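Dual specificity protein phosphatase 18 (Homo sapiens, PDB 2ESB) removes phosphate from tyrosine, serine and threonine residues, preferring phosphotyrosine and doubly phosphorylated forms over phosphothreonine in synthetic MAP kinase peptides. Local coordinates at residues 33-38 and 99-104; 117-122 and 131-136; 125-130 and 146-151. One frame throughout, in Å; residues are numbered along the deposited sequence.

Interaction 1 of 3, residues 33-38 and 99-104; sequences VAANNK and RTLLHC
The methyl of Ala-35 sits over the imidazole of His-103: CB lies 3.4 Å from the ring centroid and 11° off the ring normal, a CH-pi contact over the face, and approaches CD2 of His-103 to 3.3 Å. A chi1 of 80° puts CG of His-103 between its backbone N and carbonyl carbon, turning the ring face to that methyl. Leu-101 completes the tight part, its CD2 4.0 Å from CB of Ala-35. Both ring nitrogens are held. In the ring plane, ND1 donates to the carbonyl O of Cys-104 at 3.0 Å and 170°, while NE2 is hydrogen-bonded to ND2 of Asn-58. Were His-103 reduced to an alanine, the Ala-35 methyl would probably lose the ring face beneath it, and Cys-104 O and Asn-58 ND2 their imidazole partners. His-103 and Cys-104, the predicted phosphocysteine nucleophile, begin the HCX5R signature that ends at Arg-110. The loop is looser toward solvent, where Val-33 and Lys-38 are exposed and Asn-37 caps helix 38-43 through Met-40 N. Strand 100-103 runs between strands 27-30 and 48-51, presenting Leu-101 and His-103 to the 33-38 loop and Leu-102 to Ser-111 and Cys-115 of helix 110-122.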
loop_
_atom_site.group_PDB
_atom_site.type_symbol
_atom_site.label_atom_id
_atom_site.label_comp_id
_atom_site.label_asym_id
_atom_site.label_seq_id
_atom_site.Cartn_x
_atom_site.Cartn_y
_atom_site.Cartn_z
ATOM N N VAL A 33 2.186 13.279 6.860
ATOM C CA VAL A 33 2.858 13.960 7.954
ATOM C C VAL A 33 4.012 13.125 8.509
ATOM O O VAL A 33 5.149 13.594 8.635
ATOM C CB VAL A 33 1.890 14.244 9.113
ATOM C CG1 VAL A 33 2.620 14.991 10.217
ATOM C CG2 VAL A 33 0.695 15.039 8.612
ATOM N N ALA A 34 3.702 11.882 8.841
ATOM C CA ALA A 34 4.678 10.973 9.410
ATOM C C ALA A 34 5.838 10.728 8.466
ATOM O O ALA A 34 6.978 10.581 8.903
ATOM C CB ALA A 34 4.001 9.654 9.762
ATOM N N ALA A 35 5.535 10.702 7.173
ATOM C CA ALA A 35 6.526 10.442 6.140
ATOM C C ALA A 35 7.664 11.461 6.083
ATOM O O ALA A 35 8.706 11.188 5.502
ATOM C CB ALA A 35 5.835 10.356 4.783
ATOM N N ASN A 36 7.459 12.638 6.665
ATOM C CA ASN A 36 8.503 13.662 6.679
ATOM C C ASN A 36 8.987 13.935 8.105
ATOM O O ASN A 36 9.635 14.949 8.371
ATOM C CB ASN A 36 7.995 14.957 6.044
ATOM C CG ASN A 36 7.823 14.842 4.541
ATOM O OD1 ASN A 36 6.915 15.440 3.964
ATOM N ND2 ASN A 36 8.700 14.081 3.898
ATOM N N ASN A 37 8.660 13.023 9.015
ATOM C CA ASN A 37 9.073 13.122 10.417
ATOM C C ASN A 37 10.413 12.391 10.515
ATOM O O ASN A 37 10.462 11.159 10.616
ATOM C CB ASN A 37 8.053 12.430 11.313
ATOM C CG ASN A 37 8.387 12.561 12.788
ATOM O OD1 ASN A 37 9.551 12.550 13.182
ATOM N ND2 ASN A 37 7.357 12.664 13.613
ATOM N N LYS A 38 11.503 13.149 10.490
ATOM C CA LYS A 38 12.837 12.563 10.531
ATOM C C LYS A 38 13.062 11.581 11.687
ATOM O O LYS A 38 13.550 10.470 11.477
ATOM C CB LYS A 38 13.885 13.677 10.577
ATOM C CG LYS A 38 15.320 13.207 10.402
ATOM C CD LYS A 38 16.260 14.408 10.472
ATOM C CE LYS A 38 17.719 14.034 10.258
ATOM N NZ LYS A 38 18.562 15.254 10.357
ATOM N N ARG A 99 14.309 -1.254 5.300
ATOM C CA ARG A 99 12.884 -1.224 5.620
ATOM C C ARG A 99 12.210 -0.154 4.765
ATOM O O ARG A 99 12.760 0.927 4.546
ATOM C CB ARG A 99 12.665 -0.920 7.104
ATOM C CG ARG A 99 13.261 -1.964 8.027
ATOM C CD ARG A 99 12.828 -1.747 9.470
ATOM N NE ARG A 99 13.635 -2.568 10.370
ATOM C CZ ARG A 99 13.386 -2.747 11.661
ATOM N NH1 ARG A 99 12.337 -2.165 12.223
ATOM N NH2 ARG A 99 14.198 -3.504 12.393
ATOM N N THR A 100 11.005 -0.454 4.308
ATOM C CA THR A 100 10.282 0.460 3.444
ATOM C C THR A 100 9.040 1.079 4.069
ATOM O O THR A 100 8.276 0.397 4.755
ATOM C CB THR A 100 9.838 -0.277 2.154
ATOM O OG1 THR A 100 10.984 -0.848 1.503
ATOM C CG2 THR A 100 9.135 0.669 1.198
ATOM N N LEU A 101 8.858 2.380 3.830
ATOM C CA LEU A 101 7.662 3.089 4.261
ATOM C C LEU A 101 6.895 3.441 2.996
ATOM O O LEU A 101 7.418 4.125 2.097
ATOM C CB LEU A 101 7.964 4.406 5.008
ATOM C CG LEU A 101 6.737 5.329 5.191
ATOM C CD1 LEU A 101 5.687 4.670 6.115
ATOM C CD2 LEU A 101 7.167 6.676 5.778
ATOM N N LEU A 102 5.672 2.940 2.906
ATOM C CA LEU A 102 4.788 3.266 1.800
ATOM C C LEU A 102 3.867 4.324 2.394
ATOM O O LEU A 102 3.313 4.096 3.460
ATOM C CB LEU A 102 3.904 2.076 1.425
ATOM C CG LEU A 102 4.342 1.068 0.378
ATOM C CD1 LEU A 102 3.332 -0.086 0.360
ATOM C CD2 LEU A 102 4.431 1.766 -0.990
ATOM N N HIS A 103 3.695 5.464 1.727
ATOM C CA HIS A 103 2.775 6.483 2.225
ATOM C C HIS A 103 2.104 7.214 1.067
ATOM O O HIS A 103 2.554 7.160 -0.077
ATOM C CB HIS A 103 3.499 7.509 3.108
ATOM C CG HIS A 103 4.244 8.561 2.339
ATOM N ND1 HIS A 103 3.653 9.734 1.917
ATOM C CD2 HIS A 103 5.538 8.625 1.934
ATOM C CE1 HIS A 103 4.551 10.477 1.292
ATOM N NE2 HIS A 103 5.702 9.828 1.289
ATOM N N CYS A 104 0.997 7.869 1.371
ATOM C CA CYS A 104 0.303 8.674 0.383
ATOM C C CYS A 104 -0.087 9.924 1.178
ATOM O O CYS A 104 0.704 10.372 2.020
ATOM C CB CYS A 104 -0.894 7.914 -0.227
ATOM S SG CYS A 104 -2.032 7.076 0.906
#

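Interaction 2 of 3, residues 117-122 and 131-136; sequences AYLMKY and HTWTKS
Across this helix pair the backbones come closest at Leu-119 and Thr-134, with 9.0 Å between their CA atoms, a spacing that leaves the contact to side chains. Within 117-122, Leu-119 supplies the whole contact, 53 of the 99 Å² buried between the two segments. With CG anti to the carbonyl carbon (chi1 -70°) and CD1 extended from there, this one methyl reaches 3.2 Å from OG1 of Thr-134 and 4.0 Å from CD1 of Trp-133. The first is close for a carbon beside an oxygen and is packing, not a hydrogen bond. The leucine and tryptophan side chains cross at about a right angle, and the methyl meets the indole obliquely. The two helices, 110-122 and 127-137, are consecutive in the chain and belong to the helical layer that covers one side of the central sheet in the protein tyrosine phosphatase fold; the first of them leads away from the phosphate-binding loop. The hydroxyl of Thr-134 is buried, yet it has a polar partner one turn back, the carbonyl O of Ala-130, so its contact with the leucine costs no hydrogen bond. Trp-133 lies at the exposed margin of the contact, and its NE1 is hydrogen-bonded to the carbonyl O of Ile-23 on strand 21-24, an edge strand of the sheet.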
loop_
_atom_site.group_PDB
_atom_site.type_symbol
_atom_site.label_atom_id
_atom_site.label_comp_id
_atom_site.label_asym_id
_atom_site.label_seq_id
_atom_site.Cartn_x
_atom_site.Cartn_y
_atom_site.Cartn_z
ATOM N N ALA A 117 -1.167 -5.499 -2.619
ATOM C CA ALA A 117 -0.581 -6.192 -3.757
ATOM C C ALA A 117 0.705 -6.882 -3.331
ATOM O O ALA A 117 0.962 -8.035 -3.699
ATOM C CB ALA A 117 -0.296 -5.201 -4.911
ATOM N N TYR A 118 1.516 -6.178 -2.550
ATOM C CA TYR A 118 2.774 -6.745 -2.084
ATOM C C TYR A 118 2.557 -7.994 -1.228
ATOM O O TYR A 118 3.223 -9.017 -1.433
ATOM C CB TYR A 118 3.560 -5.699 -1.289
ATOM C CG TYR A 118 4.695 -6.287 -0.482
ATOM C CD1 TYR A 118 5.880 -6.707 -1.096
ATOM C CD2 TYR A 118 4.557 -6.482 0.887
ATOM C CE1 TYR A 118 6.893 -7.319 -0.354
ATOM C CE2 TYR A 118 5.558 -7.085 1.636
ATOM C CZ TYR A 118 6.719 -7.505 1.011
ATOM O OH TYR A 118 7.681 -8.140 1.754
ATOM N N LEU A 119 1.634 -7.911 -0.269
ATOM C CA LEU A 119 1.358 -9.048 0.611
ATOM C C LEU A 119 0.911 -10.282 -0.168
ATOM O O LEU A 119 1.316 -11.400 0.153
ATOM C CB LEU A 119 0.298 -8.687 1.653
ATOM C CG LEU A 119 0.737 -7.688 2.727
ATOM C CD1 LEU A 119 -0.435 -7.329 3.632
ATOM C CD2 LEU A 119 1.871 -8.299 3.546
ATOM N N MET A 120 0.087 -10.091 -1.193
ATOM C CA MET A 120 -0.358 -11.235 -1.982
ATOM C C MET A 120 0.808 -11.868 -2.726
ATOM O O MET A 120 0.944 -13.093 -2.772
ATOM C CB MET A 120 -1.424 -10.831 -3.009
ATOM C CG MET A 120 -2.767 -10.432 -2.417
ATOM S SD MET A 120 -4.056 -10.355 -3.699
ATOM C CE MET A 120 -3.535 -8.868 -4.597
ATOM N N LYS A 121 1.655 -11.033 -3.311
ATOM C CA LYS A 121 2.768 -11.558 -4.079
ATOM C C LYS A 121 3.889 -12.163 -3.258
ATOM O O LYS A 121 4.412 -13.215 -3.617
ATOM C CB LYS A 121 3.347 -10.481 -5.002
ATOM C CG LYS A 121 4.417 -11.030 -5.938
ATOM C CD LYS A 121 4.954 -10.009 -6.931
ATOM C CE LYS A 121 5.945 -10.688 -7.915
ATOM N NZ LYS A 121 6.325 -9.803 -9.078
ATOM N N TYR A 122 4.249 -11.533 -2.147
ATOM C CA TYR A 122 5.368 -12.047 -1.361
ATOM C C TYR A 122 5.096 -12.749 -0.039
ATOM O O TYR A 122 6.016 -13.312 0.557
ATOM C CB TYR A 122 6.386 -10.924 -1.139
ATOM C CG TYR A 122 7.203 -10.654 -2.372
ATOM C CD1 TYR A 122 6.865 -9.625 -3.240
ATOM C CD2 TYR A 122 8.281 -11.479 -2.705
ATOM C CE1 TYR A 122 7.575 -9.419 -4.417
ATOM C CE2 TYR A 122 8.996 -11.282 -3.882
ATOM C CZ TYR A 122 8.632 -10.250 -4.733
ATOM O OH TYR A 122 9.306 -10.050 -5.911
ATOM N N HIS A 131 -6.042 -8.166 3.249
ATOM C CA HIS A 131 -6.815 -7.035 3.753
ATOM C C HIS A 131 -7.072 -7.135 5.265
ATOM O O HIS A 131 -6.915 -6.153 5.996
ATOM C CB HIS A 131 -8.159 -6.904 3.018
ATOM C CG HIS A 131 -9.045 -5.835 3.587
ATOM N ND1 HIS A 131 -9.993 -6.093 4.552
ATOM C CD2 HIS A 131 -9.045 -4.490 3.411
ATOM C CE1 HIS A 131 -10.536 -4.954 4.954
ATOM N NE2 HIS A 131 -9.975 -3.966 4.278
ATOM N N THR A 132 -7.470 -8.313 5.736
ATOM C CA THR A 132 -7.737 -8.499 7.164
ATOM C C THR A 132 -6.493 -8.139 7.970
ATOM O O THR A 132 -6.566 -7.437 8.985
ATOM C CB THR A 132 -8.115 -9.961 7.479
ATOM O OG1 THR A 132 -9.229 -10.344 6.662
ATOM C CG2 THR A 132 -8.491 -10.119 8.960
ATOM N N TRP A 133 -5.350 -8.625 7.508
ATOM C CA TRP A 133 -4.080 -8.356 8.170
ATOM C C TRP A 133 -3.749 -6.861 8.159
ATOM O O TRP A 133 -3.448 -6.278 9.198
ATOM C CB TRP A 133 -2.947 -9.136 7.484
ATOM C CG TRP A 133 -1.572 -8.811 8.049
ATOM C CD1 TRP A 133 -0.708 -7.829 7.618
ATOM C CD2 TRP A 133 -0.960 -9.404 9.200
ATOM N NE1 TRP A 133 0.407 -7.775 8.443
ATOM C CE2 TRP A 133 0.271 -8.731 9.420
ATOM C CE3 TRP A 133 -1.331 -10.438 10.071
ATOM C CZ2 TRP A 133 1.125 -9.061 10.478
ATOM C CZ3 TRP A 133 -0.476 -10.765 11.123
ATOM C CH2 TRP A 133 0.736 -10.078 11.314
ATOM N N THR A 134 -3.809 -6.240 6.987
ATOM C CA THR A 134 -3.465 -4.821 6.893
ATOM C C THR A 134 -4.401 -3.954 7.721
ATOM O O THR A 134 -3.958 -3.033 8.424
ATOM C CB THR A 134 -3.439 -4.351 5.411
ATOM O OG1 THR A 134 -2.492 -5.148 4.680
ATOM C CG2 THR A 134 -3.013 -2.887 5.314
ATOM N N LYS A 135 -5.693 -4.254 7.651
ATOM C CA LYS A 135 -6.705 -3.516 8.409
ATOM C C LYS A 135 -6.424 -3.646 9.917
ATOM O O LYS A 135 -6.643 -2.702 10.687
ATOM C CB LYS A 135 -8.096 -4.065 8.058
ATOM C CG LYS A 135 -9.233 -3.571 8.930
ATOM C CD LYS A 135 -9.871 -2.331 8.372
ATOM C CE LYS A 135 -11.140 -2.013 9.141
ATOM N NZ LYS A 135 -11.783 -0.785 8.629
ATOM N N SER A 136 -5.939 -4.811 10.335
ATOM C CA SER A 136 -5.605 -5.024 11.747
ATOM C C SER A 136 -4.418 -4.141 12.121
ATOM O O SER A 136 -4.354 -3.622 13.230
ATOM C CB SER A 136 -5.238 -6.485 12.017
ATOM O OG SER A 136 -6.347 -7.335 11.786
#

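Interaction 3 of 3, residues 125-130 and 146-151; sequences MSLLDA and GFWEQL
Leu-127 pushes its isobutyl group between Trp-148 and Leu-151, and apolar packing accounts for everything that passes between the segments. The surface buried is 147 Å², more than half of it on Leu-127 alone. A chi1 of 180° swings CG of Leu-127 away from its backbone N and out toward helix 145-159. This CG lies 3.9 Å from CZ3 of Trp-148, at the edge of the indole and near its plane, so the leucine borders the ring and does not cover a face. Both methyls of Leu-127 touch CB of Leu-151, CD2 at 3.9 Å and CD1 at 4.0 Å. CD2 does more than its twin, also lying 3.8 Å from the carbonyl C of Leu-151 and 3.9 Å from CZ3 of Trp-148. Such an approach to main-chain atoms fits the short CA-CA separation of 7.4 Å between Leu-127 and Leu-151. Helices 127-137 and 145-159 thus meet within the helical layer of the phosphatase domain, and helix 110-122 contributes to the same core: Met-120 packs on Leu-127 and Leu-116 on Leu-151.

Polar bonds act beside this core, within a segment or to a third partner. Ser-126 is the N-cap of helix 127-137: its OG accepts from Asp-129 N at 2.9 Å and 161°, which satisfies an amide of the first turn and helps fix where the helix begins. The amide of Leu-127 is hydrogen-bonded to OE1 of Glu-155, a second tie to helix 145-159. At the pyrrole end of Trp-148, away from the leucine, NE1 is hydrogen-bonded to OH of Tyr-178, whose ring stands nearly perpendicular to the indole.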
loop_
_atom_site.group_PDB
_atom_site.type_symbol
_atom_site.label_atom_id
_atom_site.label_comp_id
_atom_site.label_asym_id
_atom_site.label_seq_id
_atom_site.Cartn_x
_atom_site.Cartn_y
_atom_site.Cartn_z
ATOM N N MET A 125 -0.573 -14.498 0.489
ATOM C CA MET A 125 -1.856 -14.244 1.130
ATOM C C MET A 125 -2.945 -13.954 0.111
ATOM O O MET A 125 -2.692 -13.335 -0.918
ATOM C CB MET A 125 -1.751 -13.057 2.093
ATOM C CG MET A 125 -0.890 -13.332 3.322
ATOM S SD MET A 125 -0.599 -11.855 4.322
ATOM C CE MET A 125 -1.929 -11.952 5.466
ATOM N N SER A 126 -4.155 -14.423 0.392
ATOM C CA SER A 126 -5.279 -14.149 -0.494
ATOM C C SER A 126 -5.559 -12.656 -0.312
ATOM O O SER A 126 -5.120 -12.066 0.683
ATOM C CB SER A 126 -6.503 -14.944 -0.051
ATOM O OG SER A 126 -6.876 -14.548 1.252
ATOM N N LEU A 127 -6.272 -12.044 -1.257
ATOM C CA LEU A 127 -6.595 -10.628 -1.138
ATOM C C LEU A 127 -7.352 -10.420 0.169
ATOM O O LEU A 127 -7.106 -9.461 0.903
ATOM C CB LEU A 127 -7.449 -10.151 -2.327
ATOM C CG LEU A 127 -7.874 -8.668 -2.326
ATOM C CD1 LEU A 127 -6.637 -7.762 -2.156
ATOM C CD2 LEU A 127 -8.607 -8.327 -3.640
ATOM N N LEU A 128 -8.269 -11.330 0.472
ATOM C CA LEU A 128 -9.044 -11.221 1.708
ATOM C C LEU A 128 -8.138 -11.243 2.946
ATOM O O LEU A 128 -8.277 -10.400 3.845
ATOM C CB LEU A 128 -10.063 -12.366 1.802
ATOM C CG LEU A 128 -10.921 -12.435 3.076
ATOM C CD1 LEU A 128 -11.744 -11.168 3.214
ATOM C CD2 LEU A 128 -11.841 -13.653 3.025
ATOM N N ASP A 129 -7.216 -12.202 2.999
ATOM C CA ASP A 129 -6.325 -12.300 4.160
ATOM C C ASP A 129 -5.356 -11.125 4.220
ATOM O O ASP A 129 -5.023 -10.640 5.302
ATOM C CB ASP A 129 -5.549 -13.627 4.160
ATOM C CG ASP A 129 -6.438 -14.830 4.493
ATOM O OD1 ASP A 129 -7.564 -14.632 4.999
ATOM O OD2 ASP A 129 -6.009 -15.980 4.256
ATOM N N ALA A 130 -4.908 -10.658 3.065
ATOM C CA ALA A 130 -4.010 -9.509 3.047
ATOM C C ALA A 130 -4.762 -8.298 3.601
ATOM O O ALA A 130 -4.196 -7.485 4.335
ATOM C CB ALA A 130 -3.540 -9.238 1.617
ATOM N N GLY A 146 -12.116 1.544 -7.351
ATOM C CA GLY A 146 -11.368 1.227 -8.558
ATOM C C GLY A 146 -10.121 0.419 -8.210
ATOM O O GLY A 146 -9.729 -0.499 -8.932
ATOM N N PHE A 147 -9.481 0.762 -7.099
ATOM C CA PHE A 147 -8.291 0.031 -6.681
ATOM C C PHE A 147 -8.693 -1.399 -6.291
ATOM O O PHE A 147 -7.942 -2.344 -6.505
ATOM C CB PHE A 147 -7.609 0.749 -5.504
ATOM C CG PHE A 147 -6.996 2.088 -5.870
ATOM C CD1 PHE A 147 -6.568 2.968 -4.875
ATOM C CD2 PHE A 147 -6.836 2.459 -7.206
ATOM C CE1 PHE A 147 -5.986 4.202 -5.202
ATOM C CE2 PHE A 147 -6.257 3.686 -7.550
ATOM C CZ PHE A 147 -5.831 4.560 -6.548
ATOM N N TRP A 148 -9.884 -1.560 -5.724
ATOM C CA TRP A 148 -10.344 -2.894 -5.365
ATOM C C TRP A 148 -10.491 -3.751 -6.624
ATOM O O TRP A 148 -10.054 -4.902 -6.655
ATOM C CB TRP A 148 -11.667 -2.830 -4.595
ATOM C CG TRP A 148 -11.457 -2.620 -3.127
ATOM C CD1 TRP A 148 -11.718 -1.493 -2.409
ATOM C CD2 TRP A 148 -10.899 -3.565 -2.205
ATOM N NE1 TRP A 148 -11.354 -1.672 -1.093
ATOM C CE2 TRP A 148 -10.848 -2.937 -0.943
ATOM C CE3 TRP A 148 -10.434 -4.886 -2.328
ATOM C CZ2 TRP A 148 -10.348 -3.584 0.199
ATOM C CZ3 TRP A 148 -9.935 -5.530 -1.193
ATOM C CH2 TRP A 148 -9.896 -4.878 0.053
ATOM N N GLU A 149 -11.090 -3.192 -7.671
ATOM C CA GLU A 149 -11.243 -3.934 -8.924
ATOM C C GLU A 149 -9.858 -4.325 -9.453
ATOM O O GLU A 149 -9.656 -5.427 -9.974
ATOM C CB GLU A 149 -11.953 -3.074 -9.977
ATOM C CG GLU A 149 -13.434 -2.839 -9.739
ATOM C CD GLU A 149 -13.973 -1.668 -10.554
ATOM O OE1 GLU A 149 -13.560 -1.517 -11.725
ATOM O OE2 GLU A 149 -14.811 -0.904 -10.028
ATOM N N GLN A 150 -8.906 -3.403 -9.340
ATOM C CA GLN A 150 -7.546 -3.672 -9.795
ATOM C C GLN A 150 -6.892 -4.769 -8.960
ATOM O O GLN A 150 -6.191 -5.639 -9.498
ATOM C CB GLN A 150 -6.712 -2.391 -9.747
ATOM C CG GLN A 150 -7.052 -1.424 -10.882
ATOM C CD GLN A 150 -6.458 -0.046 -10.670
ATOM O OE1 GLN A 150 -5.292 0.082 -10.321
ATOM N NE2 GLN A 150 -7.260 0.995 -10.888
ATOM N N LEU A 151 -7.130 -4.733 -7.652
ATOM C CA LEU A 151 -6.564 -5.739 -6.741
ATOM C C LEU A 151 -7.185 -7.116 -6.987
ATOM O O LEU A 151 -6.504 -8.138 -6.929
ATOM C CB LEU A 151 -6.770 -5.311 -5.284
ATOM C CG LEU A 151 -5.870 -4.166 -4.808
ATOM C CD1 LEU A 151 -6.366 -3.647 -3.461
ATOM C CD2 LEU A 151 -4.427 -4.648 -4.697
#

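How the interactions relate
All three contacts are mainly buried, and none has a hydrogen bond across its segments; only interaction 2 includes an exposed touching residue, Trp-133. Interaction 1 joins a loop to a central strand of the sheet: an aromatic face meets a methyl next to the predicted nucleophile. Interactions 2 and 3 lie on the other side of the chain's centre, where leucines pack against tryptophan, leucine and threonine between helices. They share helix 127-137, their centres are 8 Å apart, and they touch directly, as where His-131 CD2 lies 3.5 Å from Trp-148 CH2. Interaction 1 remains separate, its centre about 18 Å from that of interaction 2, yet strand 100-103 and helix 110-122 follow each other along the chain.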